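Local coordinates for protein-disulfide isomerase (Novosphingobium aromaticivorans, PDB 3GMF) that probably acts as a thioredoxin-fold thiol-disulfide isomerase, exchanging disulfide bonds in other proteins, at residues D5-L10 with A154-E159; L17-F22 with G39-G44; A68-C73 with T84-S89; P76-T81 with D128-R133; F172-I177 with A186-Q191. All blocks are in the same frame, centred on the assembly; numbering follows the deposited sequence. Where two conformers were deposited one is given.

Contact 1: D5-L10 with A154-E159; sequences DGHHLL and AAETDE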
# COMPACT_ATOMS: atom_id res chain seq x y z
N ASP A 5 -5.63 10.88 4.49
CA ASP A 5 -5.02 10.40 3.24
C ASP A 5 -3.94 9.34 3.51
O ASP A 5 -3.19 9.45 4.47
CB ASP A 5 -4.42 11.54 2.42
CG ASP A 5 -5.46 12.55 2.00
OD1 ASP A 5 -6.36 12.20 1.22
OD2 ASP A 5 -5.38 13.70 2.46
N GLY A 6 -3.93 8.29 2.69
CA GLY A 6 -3.04 7.15 2.92
C GLY A 6 -3.54 6.17 3.97
O GLY A 6 -2.83 5.22 4.29
N HIS A 7 -4.73 6.42 4.53
CA HIS A 7 -5.41 5.45 5.44
C HIS A 7 -6.68 4.98 4.78
O HIS A 7 -7.45 5.80 4.24
CB HIS A 7 -5.85 6.09 6.76
CG HIS A 7 -4.76 6.68 7.60
ND1 HIS A 7 -4.54 6.29 8.90
CD2 HIS A 7 -3.88 7.68 7.36
CE1 HIS A 7 -3.57 7.01 9.43
NE2 HIS A 7 -3.14 7.85 8.50
N HIS A 8 -6.94 3.68 4.82
CA HIS A 8 -8.19 3.14 4.26
C HIS A 8 -8.74 2.04 5.13
O HIS A 8 -8.01 1.14 5.55
CB HIS A 8 -7.95 2.60 2.86
CG HIS A 8 -7.89 3.67 1.82
ND1 HIS A 8 -6.72 4.32 1.49
CD2 HIS A 8 -8.85 4.23 1.05
CE1 HIS A 8 -6.96 5.22 0.56
NE2 HIS A 8 -8.24 5.18 0.27
N LEU A 9 -10.04 2.08 5.41
CA LEU A 9 -10.62 1.14 6.36
C LEU A 9 -11.50 0.11 5.68
O LEU A 9 -12.41 0.46 4.92
CB LEU A 9 -11.40 1.87 7.45
CG LEU A 9 -11.90 1.05 8.64
CD1 LEU A 9 -10.76 0.53 9.52
CD2 LEU A 9 -12.84 1.92 9.45
N LEU A 10 -11.23 -1.16 5.96
CA LEU A 10 -12.06 -2.28 5.49
C LEU A 10 -12.85 -2.82 6.67
O LEU A 10 -12.27 -3.19 7.69
CB LEU A 10 -11.21 -3.39 4.86
CG LEU A 10 -11.97 -4.54 4.18
CD1 LEU A 10 -12.94 -4.01 3.13
CD2 LEU A 10 -11.02 -5.56 3.55
N ALA A 154 3.44 11.44 1.97
CA ALA A 154 4.75 11.59 2.63
C ALA A 154 4.58 11.93 4.13
O ALA A 154 5.25 11.36 4.99
CB ALA A 154 5.58 12.65 1.93
N ALA A 155 3.63 12.81 4.44
CA ALA A 155 3.39 13.22 5.83
C ALA A 155 2.85 12.05 6.67
O ALA A 155 3.24 11.84 7.83
CB ALA A 155 2.43 14.43 5.88
N GLU A 156 1.95 11.29 6.07
CA GLU A 156 1.38 10.10 6.71
C GLU A 156 2.49 9.07 7.01
O GLU A 156 2.53 8.44 8.08
CB GLU A 156 0.28 9.55 5.78
CG GLU A 156 -0.37 8.29 6.26
CD GLU A 156 0.27 7.08 5.63
OE1 GLU A 156 0.48 7.09 4.38
OE2 GLU A 156 0.57 6.14 6.38
N THR A 157 3.39 8.90 6.05
CA THR A 157 4.52 7.99 6.18
C THR A 157 5.45 8.48 7.29
O THR A 157 5.92 7.68 8.13
CB THR A 157 5.28 7.87 4.83
OG1 THR A 157 4.39 7.30 3.86
CG2 THR A 157 6.54 6.98 4.98
N ASP A 158 5.70 9.79 7.31
CA ASP A 158 6.56 10.37 8.33
C ASP A 158 5.94 10.15 9.73
O ASP A 158 6.69 9.91 10.68
CB ASP A 158 6.76 11.87 8.09
CG ASP A 158 7.69 12.18 6.90
OD1 ASP A 158 8.38 11.25 6.38
OD2 ASP A 158 7.72 13.36 6.50
N GLU A 159 4.61 10.21 9.83
CA GLU A 159 3.89 9.94 11.12
C GLU A 159 4.17 8.53 11.62
O GLU A 159 4.41 8.32 12.82
CB GLU A 159 2.37 10.17 10.97
CG GLU A 159 1.58 10.18 12.32
CD GLU A 159 1.07 8.81 12.81
OE1 GLU A 159 1.21 7.79 12.10
OE2 GLU A 159 0.53 8.76 13.94
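E156 reaches from its helix to the chain around G6, and its aliphatic part does the touching. E156 CG lies 3.5 Å from D5 O and 3.6 Å from H7 NE2, meeting the imidazole obliquely. CG is anti to the backbone N (chi1 178°) and the chain bends at chi2 (-96°), which turns the carboxylate over G6, with E156 OE1 3.8 Å from G6 O. The ring and carboxylate planes are 74° apart, and H7 NE2 to E156 OE2 measures 4.6 Å, too long for a bond. In the thioredoxin fold this joins the loop leading into edge strand 7-10, and the first residue of that strand, to helix 147-164. G6 suits the spot: its phi is positive, and a modelled CB would come within 2.4 Å of E156 OE1. With an alanine here, a gap would probably open between the helix and the D5 carbonyl, and the NE2 side of H7 would lose its packing. The second shell sets the ring: H7 ND1 is hydrogen-bonded to E54 OE2, while G6 pairs through its backbone with N57 and R56 packs against both H7 and E156.

Contact 2: L17-F22 with G39-G44; sequences LRLVEF and GQLKIG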
# COMPACT_ATOMS: atom_id res chain seq x y z
N LEU A 17 -11.82 -5.14 17.28
CA LEU A 17 -10.43 -5.39 16.87
C LEU A 17 -10.10 -4.53 15.65
O LEU A 17 -10.65 -4.71 14.57
CB LEU A 17 -10.15 -6.88 16.58
CG LEU A 17 -8.68 -7.36 16.57
CD1 LEU A 17 -8.60 -8.87 16.50
CD2 LEU A 17 -7.84 -6.79 15.43
N ARG A 18 -9.16 -3.61 15.84
CA ARG A 18 -8.70 -2.80 14.73
C ARG A 18 -7.26 -3.19 14.39
O ARG A 18 -6.35 -2.95 15.20
CB ARG A 18 -8.77 -1.32 15.12
CG ARG A 18 -8.27 -0.34 14.06
CD ARG A 18 -9.18 -0.28 12.84
NE ARG A 18 -10.47 0.35 13.15
CZ ARG A 18 -10.74 1.65 13.06
NH1 ARG A 18 -9.81 2.51 12.66
NH2 ARG A 18 -11.96 2.10 13.35
N LEU A 19 -7.08 -3.79 13.22
CA LEU A 19 -5.76 -4.18 12.73
C LEU A 19 -5.27 -3.07 11.80
O LEU A 19 -5.90 -2.80 10.77
CB LEU A 19 -5.85 -5.49 11.93
CG LEU A 19 -4.56 -5.93 11.21
CD1 LEU A 19 -3.39 -6.20 12.21
CD2 LEU A 19 -4.80 -7.12 10.29
N VAL A 20 -4.15 -2.46 12.14
CA VAL A 20 -3.50 -1.48 11.26
C VAL A 20 -2.34 -2.16 10.56
O VAL A 20 -1.53 -2.80 11.21
CB VAL A 20 -2.95 -0.30 12.06
CG1 VAL A 20 -2.15 0.64 11.15
CG2 VAL A 20 -4.11 0.46 12.71
N GLU A 21 -2.25 -1.98 9.24
CA GLU A 21 -1.20 -2.60 8.41
C GLU A 21 -0.41 -1.47 7.78
O GLU A 21 -1.02 -0.60 7.15
CB GLU A 21 -1.81 -3.42 7.26
CG GLU A 21 -2.78 -4.54 7.69
CD GLU A 21 -3.27 -5.39 6.50
OE1 GLU A 21 -3.13 -4.95 5.34
OE2 GLU A 21 -3.78 -6.50 6.73
N PHE A 22 0.91 -1.43 8.00
CA PHE A 22 1.79 -0.46 7.34
C PHE A 22 2.43 -1.24 6.22
O PHE A 22 3.21 -2.17 6.47
CB PHE A 22 2.88 0.05 8.29
CG PHE A 22 2.34 0.78 9.49
CD1 PHE A 22 2.09 2.15 9.45
CD2 PHE A 22 2.11 0.10 10.69
CE1 PHE A 22 1.61 2.84 10.58
CE2 PHE A 22 1.65 0.79 11.81
CZ PHE A 22 1.38 2.15 11.75
N GLY A 39 -7.71 -13.24 1.94
CA GLY A 39 -8.91 -14.08 2.02
C GLY A 39 -9.33 -14.39 3.44
O GLY A 39 -10.49 -14.17 3.82
N GLN A 40 -8.38 -14.87 4.23
CA GLN A 40 -8.64 -15.33 5.60
C GLN A 40 -9.09 -14.21 6.54
O GLN A 40 -9.95 -14.41 7.38
CB GLN A 40 -7.43 -16.09 6.16
CG GLN A 40 -7.18 -17.44 5.48
CD GLN A 40 -6.12 -18.30 6.18
OE1 GLN A 40 -5.34 -17.81 7.00
NE2 GLN A 40 -6.09 -19.58 5.84
N LEU A 41 -8.52 -13.02 6.37
CA LEU A 41 -8.94 -11.86 7.16
C LEU A 41 -10.35 -11.42 6.81
O LEU A 41 -11.13 -11.05 7.69
CB LEU A 41 -7.96 -10.69 6.95
CG LEU A 41 -6.65 -10.81 7.74
CD1 LEU A 41 -5.58 -9.86 7.19
CD2 LEU A 41 -6.92 -10.57 9.21
N LYS A 42 -10.68 -11.48 5.52
CA LYS A 42 -12.02 -11.13 5.05
C LYS A 42 -13.10 -12.06 5.63
O LYS A 42 -14.02 -11.59 6.28
CB LYS A 42 -12.09 -11.12 3.52
CG LYS A 42 -11.61 -9.82 2.88
CD LYS A 42 -11.70 -9.87 1.35
CE LYS A 42 -13.12 -9.62 0.84
NZ LYS A 42 -13.58 -8.22 1.09
N ILE A 43 -12.95 -13.37 5.43
CA ILE A 43 -13.99 -14.32 5.85
C ILE A 43 -13.99 -14.58 7.37
O ILE A 43 -15.05 -14.77 7.97
CB ILE A 43 -13.96 -15.64 5.03
CG1 ILE A 43 -12.58 -16.32 5.10
CG2 ILE A 43 -14.37 -15.38 3.58
CD1 ILE A 43 -12.51 -17.70 4.44
N GLY A 44 -12.80 -14.56 7.98
CA GLY A 44 -12.64 -14.84 9.40
C GLY A 44 -13.00 -13.69 10.33
O GLY A 44 -13.44 -13.91 11.47
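Next to L41, whose two methyls meet L19 and E21 of the strand, Q40 OE1 is gripped twice, by W185 NE1 and by R189 NH1. These bonds tie helix 28-46 to the start of helix 185-196 on the flank of L41. L41 itself carries the contact on the helix side. With CG beside the backbone N (chi1 -78°), its fork opens toward the strand and each branch finds a different partner. L41 CD2 meets L19 CD2 at 4.2 Å, a methyl contact in which the two side chains cross at about a right angle. L41 CD1 faces E21 OE2 at 3.8 Å; here the side chains come from opposite directions, and a carboxylate oxygen rests on a methyl. E21 gets there because its chain runs extended beyond CG (chi2 -176°). The backbones stay well apart, with 10.0 Å between L19 CA and L41 CA, and the side chains bridge that distance. E21 is buried on an inner strand close to C27 and C30, probably the thioredoxin-type CxxC pair at the start of helix 28-46, a location consistent with that of the buried acidic residue beneath the active site of thioredoxin and DsbA. The contact belongs to the beta-alpha-beta unit of strand 17-23, helix 28-46 and strand 51-57. I53 and V55 of strand 51-57 and F172 of strand 171-174 touch E21, I174 touches L19, and I192 of helix 185-196 packs against both L19 and L41.

Contact 3: A68-C73 with T84-S89; sequences ALITNC and TAFMRS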
# COMPACT_ATOMS: atom_id res chain seq x y z
N ALA A 68 1.13 4.49 -5.07
CA ALA A 68 0.25 5.03 -4.03
C ALA A 68 -0.55 6.24 -4.52
O ALA A 68 -1.69 6.44 -4.12
CB ALA A 68 1.03 5.35 -2.75
N LEU A 69 0.03 7.04 -5.43
CA LEU A 69 -0.77 8.11 -6.04
C LEU A 69 -1.96 7.53 -6.78
O LEU A 69 -3.08 8.02 -6.62
CB LEU A 69 0.07 9.01 -6.95
CG LEU A 69 1.03 9.92 -6.19
CD1 LEU A 69 2.15 10.36 -7.15
CD2 LEU A 69 0.31 11.10 -5.48
N ILE A 70 -1.73 6.45 -7.53
CA ILE A 70 -2.78 5.81 -8.32
C ILE A 70 -3.87 5.25 -7.40
O ILE A 70 -5.04 5.62 -7.54
CB ILE A 70 -2.24 4.72 -9.26
CG1 ILE A 70 -1.15 5.29 -10.20
CG2 ILE A 70 -3.37 4.08 -10.07
CD1 ILE A 70 -0.37 4.21 -10.97
N THR A 71 -3.48 4.40 -6.44
CA THR A 71 -4.48 3.77 -5.56
C THR A 71 -5.25 4.79 -4.68
O THR A 71 -6.43 4.58 -4.36
CB THR A 71 -3.87 2.63 -4.69
OG1 THR A 71 -2.95 3.20 -3.74
CG2 THR A 71 -3.13 1.62 -5.58
N ASN A 72 -4.60 5.91 -4.35
CA ASN A 72 -5.26 6.94 -3.55
C ASN A 72 -6.09 7.96 -4.34
O ASN A 72 -6.78 8.78 -3.71
CB ASN A 72 -4.27 7.65 -2.62
CG ASN A 72 -3.85 6.78 -1.45
OD1 ASN A 72 -4.42 6.89 -0.35
ND2 ASN A 72 -2.86 5.91 -1.67
N CYS A 73 -6.06 7.87 -5.65
CA CYS A 73 -6.80 8.86 -6.49
C CYS A 73 -8.15 8.33 -6.86
O CYS A 73 -8.98 9.11 -7.23
CB CYS A 73 -6.01 9.34 -7.73
SG CYS A 73 -5.98 8.24 -9.19
N THR A 84 -5.16 -4.31 -3.73
CA THR A 84 -4.93 -5.76 -3.76
C THR A 84 -4.32 -6.20 -5.09
O THR A 84 -3.42 -7.04 -5.09
CB THR A 84 -6.25 -6.55 -3.41
OG1 THR A 84 -6.55 -6.37 -2.02
CG2 THR A 84 -6.10 -8.04 -3.69
N ALA A 85 -4.80 -5.61 -6.19
CA ALA A 85 -4.28 -5.92 -7.53
C ALA A 85 -2.78 -5.60 -7.67
O ALA A 85 -2.00 -6.46 -8.10
CB ALA A 85 -5.09 -5.20 -8.62
N PHE A 86 -2.38 -4.39 -7.28
CA PHE A 86 -0.94 -4.05 -7.26
C PHE A 86 -0.12 -4.98 -6.40
O PHE A 86 1.00 -5.36 -6.78
CB PHE A 86 -0.71 -2.61 -6.83
CG PHE A 86 -0.85 -1.61 -7.94
CD1 PHE A 86 0.14 -1.47 -8.92
CD2 PHE A 86 -1.98 -0.78 -8.00
CE1 PHE A 86 0.01 -0.52 -9.93
CE2 PHE A 86 -2.13 0.16 -9.00
CZ PHE A 86 -1.14 0.29 -9.99
N MET A 87 -0.66 -5.36 -5.23
CA MET A 87 0.06 -6.25 -4.33
C MET A 87 0.12 -7.68 -4.87
O MET A 87 1.19 -8.28 -4.91
CB MET A 87 -0.54 -6.25 -2.93
CG MET A 87 -0.22 -5.02 -2.11
SD MET A 87 1.56 -4.69 -1.81
CE MET A 87 1.34 -3.44 -0.57
N ARG A 88 -1.04 -8.22 -5.27
CA ARG A 88 -1.09 -9.58 -5.81
C ARG A 88 -0.30 -9.74 -7.11
O ARG A 88 0.34 -10.78 -7.32
CB ARG A 88 -2.54 -10.05 -6.02
CG ARG A 88 -3.23 -10.39 -4.72
CD ARG A 88 -4.57 -11.09 -5.01
NE ARG A 88 -5.07 -11.78 -3.83
CZ ARG A 88 -4.84 -13.06 -3.55
NH1 ARG A 88 -5.34 -13.60 -2.45
NH2 ARG A 88 -4.12 -13.80 -4.38
N SER A 89 -0.31 -8.72 -7.96
CA SER A 89 0.36 -8.82 -9.26
C SER A 89 1.74 -8.16 -9.26
O SER A 89 2.27 -7.86 -10.34
CB SER A 89 -0.51 -8.24 -10.37
OG SER A 89 -0.54 -6.82 -10.31
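Between segments 68-73 and 84-89 the nearest CA atoms are those of T71 and F86, 8.8 Å apart, a distance that side chains must fill. The segments lie on helices 62-73 and 76-88, which belong to the helical region that follows strand 51-57 of the thioredoxin fold, an insertion of the kind found in DsbA-like proteins. F86 carries the contact on its side. Its ring, placed by a first torsion of -83° that sets CG anti to the carbonyl carbon, reaches I70 and T71 on successive positions of the facing helix. T71 CG2 comes to 3.6 Å from F86 CD2 and 3.9 Å from F86 CE2, an oblique approach to the CD2-CE2 part of the ring. I70 CD1 meets the far end, 4.1 Å from F86 CZ, and the two side chains cross at about a right angle. All three residues are buried. The hydroxyl of T71 faces a different neighbour, being hydrogen-bonded to Y25 OH, which divides that side chain into a methyl for the ring and an oxygen for the tyrosine. Around F86, W93 meets the ring edge-to-face, and M130 packs against both I70 and F86. C73 forms the disulfide with C143. Within segment 68-73 one carbonyl is doubly used: A68 O accepts from the backbone and the side chain of N72, the two donors coming from opposite faces of the carbonyl plane. The side-chain bond, N72 ND2 to A68 O, measures 2.8 Å with an angle of 159° at the hydrogen.

Contact 4: P76-T81 with D128-R133; sequences PSRFFT and DFMAAR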
# COMPACT_ATOMS: atom_id res chain seq x y z
N PRO A 76 -12.95 5.66 -2.60
CA PRO A 76 -12.80 4.66 -1.52
C PRO A 76 -13.30 3.25 -1.86
O PRO A 76 -12.61 2.28 -1.55
CB PRO A 76 -13.62 5.26 -0.38
CG PRO A 76 -13.51 6.73 -0.58
CD PRO A 76 -13.39 6.96 -2.07
N SER A 77 -14.44 3.16 -2.54
CA SER A 77 -15.04 1.87 -2.91
C SER A 77 -14.28 1.10 -4.01
O SER A 77 -14.67 -0.02 -4.36
CB SER A 77 -16.50 2.08 -3.31
OG SER A 77 -16.60 3.01 -4.37
N ARG A 78 -13.23 1.72 -4.55
CA ARG A 78 -12.37 1.08 -5.55
C ARG A 78 -10.95 0.85 -4.98
O ARG A 78 -10.22 -0.00 -5.49
CB ARG A 78 -12.34 1.91 -6.84
CG ARG A 78 -11.25 1.55 -7.85
CD ARG A 78 -11.78 1.25 -9.25
NE ARG A 78 -10.71 0.89 -10.18
CZ ARG A 78 -10.11 -0.30 -10.24
NH1 ARG A 78 -10.46 -1.28 -9.42
NH2 ARG A 78 -9.15 -0.51 -11.13
N PHE A 79 -10.59 1.59 -3.93
CA PHE A 79 -9.23 1.45 -3.32
C PHE A 79 -8.81 0.01 -3.13
O PHE A 79 -7.73 -0.38 -3.58
CB PHE A 79 -9.10 2.15 -1.95
CG PHE A 79 -7.76 1.88 -1.28
CD1 PHE A 79 -6.62 2.58 -1.67
CD2 PHE A 79 -7.64 0.89 -0.28
CE1 PHE A 79 -5.37 2.32 -1.07
CE2 PHE A 79 -6.39 0.63 0.33
CZ PHE A 79 -5.27 1.34 -0.08
N PHE A 80 -9.64 -0.76 -2.42
CA PHE A 80 -9.21 -2.08 -1.96
C PHE A 80 -8.98 -3.06 -3.09
O PHE A 80 -8.03 -3.84 -3.02
CB PHE A 80 -10.13 -2.63 -0.87
CG PHE A 80 -9.80 -2.11 0.50
CD1 PHE A 80 -8.77 -2.69 1.24
CD2 PHE A 80 -10.47 -1.01 1.03
CE1 PHE A 80 -8.44 -2.21 2.49
CE2 PHE A 80 -10.13 -0.51 2.30
CZ PHE A 80 -9.11 -1.12 3.02
N THR A 81 -9.81 -3.01 -4.14
CA THR A 81 -9.59 -3.86 -5.31
C THR A 81 -8.28 -3.50 -6.01
O THR A 81 -7.52 -4.37 -6.39
CB THR A 81 -10.76 -3.85 -6.32
OG1 THR A 81 -11.29 -2.52 -6.45
CG2 THR A 81 -11.86 -4.79 -5.85
N ASP A 128 -0.28 1.22 -19.40
CA ASP A 128 -0.87 -0.04 -19.86
C ASP A 128 -1.56 -0.84 -18.75
O ASP A 128 -2.67 -1.34 -18.94
CB ASP A 128 0.19 -0.92 -20.57
CG ASP A 128 0.58 -0.39 -21.95
OD1 ASP A 128 0.01 0.62 -22.41
OD2 ASP A 128 1.48 -0.99 -22.58
N PHE A 129 -0.90 -0.95 -17.59
CA PHE A 129 -1.47 -1.61 -16.41
C PHE A 129 -2.85 -1.03 -16.03
O PHE A 129 -3.80 -1.77 -15.75
CB PHE A 129 -0.50 -1.52 -15.21
CG PHE A 129 -0.88 -2.39 -14.04
CD1 PHE A 129 -0.42 -3.70 -13.95
CD2 PHE A 129 -1.66 -1.88 -13.00
CE1 PHE A 129 -0.76 -4.50 -12.86
CE2 PHE A 129 -2.01 -2.68 -11.92
CZ PHE A 129 -1.56 -3.99 -11.84
N MET A 130 -2.95 0.29 -16.01
CA MET A 130 -4.18 0.96 -15.58
C MET A 130 -5.24 1.08 -16.68
O MET A 130 -6.44 1.14 -16.39
CB MET A 130 -3.86 2.31 -14.94
CG MET A 130 -3.20 2.15 -13.57
SD MET A 130 -4.09 1.12 -12.39
CE MET A 130 -5.64 1.99 -12.25
N ALA A 131 -4.79 1.09 -17.93
CA ALA A 131 -5.69 1.06 -19.10
C ALA A 131 -6.45 -0.25 -19.14
O ALA A 131 -7.64 -0.28 -19.44
CB ALA A 131 -4.91 1.25 -20.39
N ALA A 132 -5.76 -1.33 -18.79
CA ALA A 132 -6.37 -2.66 -18.68
C ALA A 132 -7.37 -2.76 -17.52
O ALA A 132 -8.06 -3.77 -17.36
CB ALA A 132 -5.29 -3.73 -18.58
N ARG A 133 -7.45 -1.69 -16.71
CA ARG A 133 -8.36 -1.61 -15.57
C ARG A 133 -9.25 -0.37 -15.64
O ARG A 133 -9.76 0.11 -14.61
CB ARG A 133 -7.56 -1.64 -14.26
CG ARG A 133 -7.00 -3.00 -13.96
CD ARG A 133 -5.92 -2.96 -12.90
NE ARG A 133 -5.52 -4.32 -12.55
CZ ARG A 133 -4.61 -5.03 -13.22
NH1 ARG A 133 -3.98 -4.52 -14.28
NH2 ARG A 133 -4.34 -6.27 -12.83
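R78 swings out toward R133 through an anti first torsion (chi1 167°) and a bend at chi2 (126°), which together carry the guanidinium across to segment 128-133. The contact joins two parts of the helical insertion in this thioredoxin-fold protein, helix 76-88 and the C-terminal part of segment 128-133. R78 was deposited in two conformers, so the arrangement described is one of two and its detail is less certain. In it, R78 NH2 lies 3.7 Å from R133 CB and 3.6 Å from R133 O, the carbonyl being too far for a bond and oblique to the guanidinium. M130 CE is at the limit of contact, 4.5 Å from R78 NH2, and likewise oblique to the guanidinium. The two guanidinium planes are only 5° from parallel, yet the like charges stay apart, with R78 NH2 5.5 Å from R133 NE. Packing from the helix 76-88 side is extended by L82, which touches both M130 and R133. R133 turns its own guanidinium back on its segment: R133 NH1 donates to F129 O at 3.1 Å, the acceptor lying in the guanidinium plane, while the same R133 NH1 sits over the centre of the F129 ring, 3.3 Å above its plane.

Contact 5: F172-I177 with A186-Q191; sequences FMIDGI and ASLRPQ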
# COMPACT_ATOMS: atom_id res chain seq x y z
N PHE A 172 2.58 -4.13 11.74
CA PHE A 172 1.19 -4.19 12.18
C PHE A 172 1.02 -3.60 13.57
O PHE A 172 1.92 -3.70 14.39
CB PHE A 172 0.71 -5.66 12.19
CG PHE A 172 0.92 -6.35 10.88
CD1 PHE A 172 0.07 -6.08 9.81
CD2 PHE A 172 1.98 -7.24 10.71
CE1 PHE A 172 0.27 -6.69 8.59
CE2 PHE A 172 2.19 -7.89 9.47
CZ PHE A 172 1.32 -7.62 8.44
N MET A 173 -0.13 -2.98 13.80
CA MET A 173 -0.56 -2.68 15.18
C MET A 173 -1.93 -3.28 15.45
O MET A 173 -2.80 -3.34 14.57
CB MET A 173 -0.62 -1.17 15.53
CG MET A 173 0.22 -0.16 14.76
SD MET A 173 0.04 1.47 15.62
CE MET A 173 1.09 1.21 17.03
N ILE A 174 -2.13 -3.74 16.69
CA ILE A 174 -3.47 -4.16 17.10
C ILE A 174 -3.84 -3.32 18.31
O ILE A 174 -3.07 -3.22 19.27
CB ILE A 174 -3.60 -5.67 17.41
CG1 ILE A 174 -3.35 -6.52 16.15
CG2 ILE A 174 -4.99 -5.98 17.93
CD1 ILE A 174 -3.35 -8.01 16.40
N ASP A 175 -5.00 -2.66 18.21
CA ASP A 175 -5.53 -1.82 19.27
C ASP A 175 -4.44 -0.89 19.86
O ASP A 175 -4.27 -0.83 21.07
CB ASP A 175 -6.22 -2.69 20.34
CG ASP A 175 -7.30 -3.63 19.75
OD1 ASP A 175 -7.85 -3.33 18.66
OD2 ASP A 175 -7.62 -4.66 20.40
N GLY A 176 -3.68 -0.23 18.98
CA GLY A 176 -2.64 0.72 19.37
C GLY A 176 -1.24 0.21 19.74
O GLY A 176 -0.36 1.02 20.01
N ILE A 177 -1.05 -1.11 19.77
CA ILE A 177 0.24 -1.69 20.11
C ILE A 177 0.93 -2.16 18.84
O ILE A 177 0.37 -2.97 18.10
CB ILE A 177 0.11 -2.86 21.14
CG1 ILE A 177 -0.29 -2.34 22.53
CG2 ILE A 177 1.39 -3.71 21.22
CD1 ILE A 177 0.69 -1.34 23.16
N ALA A 186 2.17 -15.62 9.03
CA ALA A 186 2.43 -16.71 9.97
C ALA A 186 2.61 -16.22 11.39
O ALA A 186 2.11 -16.85 12.34
CB ALA A 186 3.65 -17.50 9.51
N SER A 187 3.29 -15.08 11.55
CA SER A 187 3.44 -14.43 12.85
C SER A 187 2.21 -13.59 13.29
O SER A 187 1.91 -13.46 14.49
CB SER A 187 4.72 -13.59 12.92
OG SER A 187 4.75 -12.60 11.92
N LEU A 188 1.52 -13.00 12.32
CA LEU A 188 0.37 -12.19 12.62
C LEU A 188 -0.87 -12.99 13.06
O LEU A 188 -1.50 -12.64 14.06
CB LEU A 188 0.03 -11.29 11.44
CG LEU A 188 -1.19 -10.37 11.67
CD1 LEU A 188 -1.00 -9.36 12.82
CD2 LEU A 188 -1.54 -9.67 10.37
N ARG A 189 -1.20 -14.02 12.29
CA ARG A 189 -2.47 -14.73 12.48
C ARG A 189 -2.73 -15.22 13.93
O ARG A 189 -3.84 -14.99 14.43
CB ARG A 189 -2.64 -15.87 11.46
CG ARG A 189 -3.94 -16.65 11.63
CD ARG A 189 -4.14 -17.66 10.55
NE ARG A 189 -3.32 -18.83 10.77
CZ ARG A 189 -3.41 -19.94 10.03
NH1 ARG A 189 -4.28 -20.02 9.03
NH2 ARG A 189 -2.62 -20.97 10.30
N PRO A 190 -1.73 -15.84 14.60
CA PRO A 190 -2.04 -16.28 15.98
C PRO A 190 -2.38 -15.12 16.92
O PRO A 190 -3.19 -15.28 17.84
CB PRO A 190 -0.75 -16.99 16.43
CG PRO A 190 -0.03 -17.35 15.15
CD PRO A 190 -0.35 -16.21 14.22
N GLN A 191 -1.78 -13.94 16.69
CA GLN A 191 -2.11 -12.77 17.49
C GLN A 191 -3.51 -12.24 17.23
O GLN A 191 -4.19 -11.80 18.16
CB GLN A 191 -1.04 -11.68 17.33
CG GLN A 191 0.34 -12.25 17.64
CD GLN A 191 1.44 -11.22 17.53
OE1 GLN A 191 1.60 -10.35 18.40
NE2 GLN A 191 2.24 -11.33 16.47
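The closing beta-beta-alpha portion of the thioredoxin fold supplies this contact, in which F172 and I174 of strand 171-174 receive L188 and Q191 of helix 185-196. The strand 172-174 and helix 186-191 segments run nearly parallel, 5° between their directions and 10.8 Å between their axes. The chief interaction is a CH-pi contact. L188 CD2 sits 3.9 Å from the centroid of the F172 ring and 9° off its normal, so the methyl is centred over one face. A trans first torsion (chi1 -180°) extends L188 toward the ring, and its other methyl, L188 CD1, follows the base of the same side chain, 4.1 Å from F172 CB. Two residues along the strand, I174 CD1 reaches the helix more loosely, 4.5 Å from L188 CD1 and 4.4 Å from Q191 CB. The polar end of Q191 points to its own helix: Q191 NE2 gives an almost straight bond of 2.9 Å to S187 O, which lies in the amide plane, and T182 OG1 is a further partner of NE2. An alanine in place of F172 would take away the ring face, and L188 CD2 would probably be left over a gap between strand and helix, its side chain less restrained. Outside the two segments, F33 meets the F172 ring and E21 touches it, while L17 and L19 touch I174. A type I' turn from I174 to I177 then sends the chain into strand 177-178, giving the hairpin and following helix typical of the C-terminal half of thioredoxin folds.

How the contacts relate
Contacts 1, 2 and 5 all reach the mixed sheet, whose strand order places 17-23 next to 171-174. Contacts 2 and 5 are therefore close, centres about 9 Å apart, and joined by a probable hydrogen bond between these neighbouring strands, V20 N to M173 O, 2.9 Å. Contacts 3 and 4 lie in the helical region, about 7 Å apart between centres, share helix 76-88 and alternate along the chain. Contact 1 closes a loop that encloses contacts 2, 3 and 4, while contact 5 follows it. Contacts 4 and 5 are about 28 Å apart between centres. The set thus samples the thioredoxin core, through the sheet and its helices, and the helical insertion.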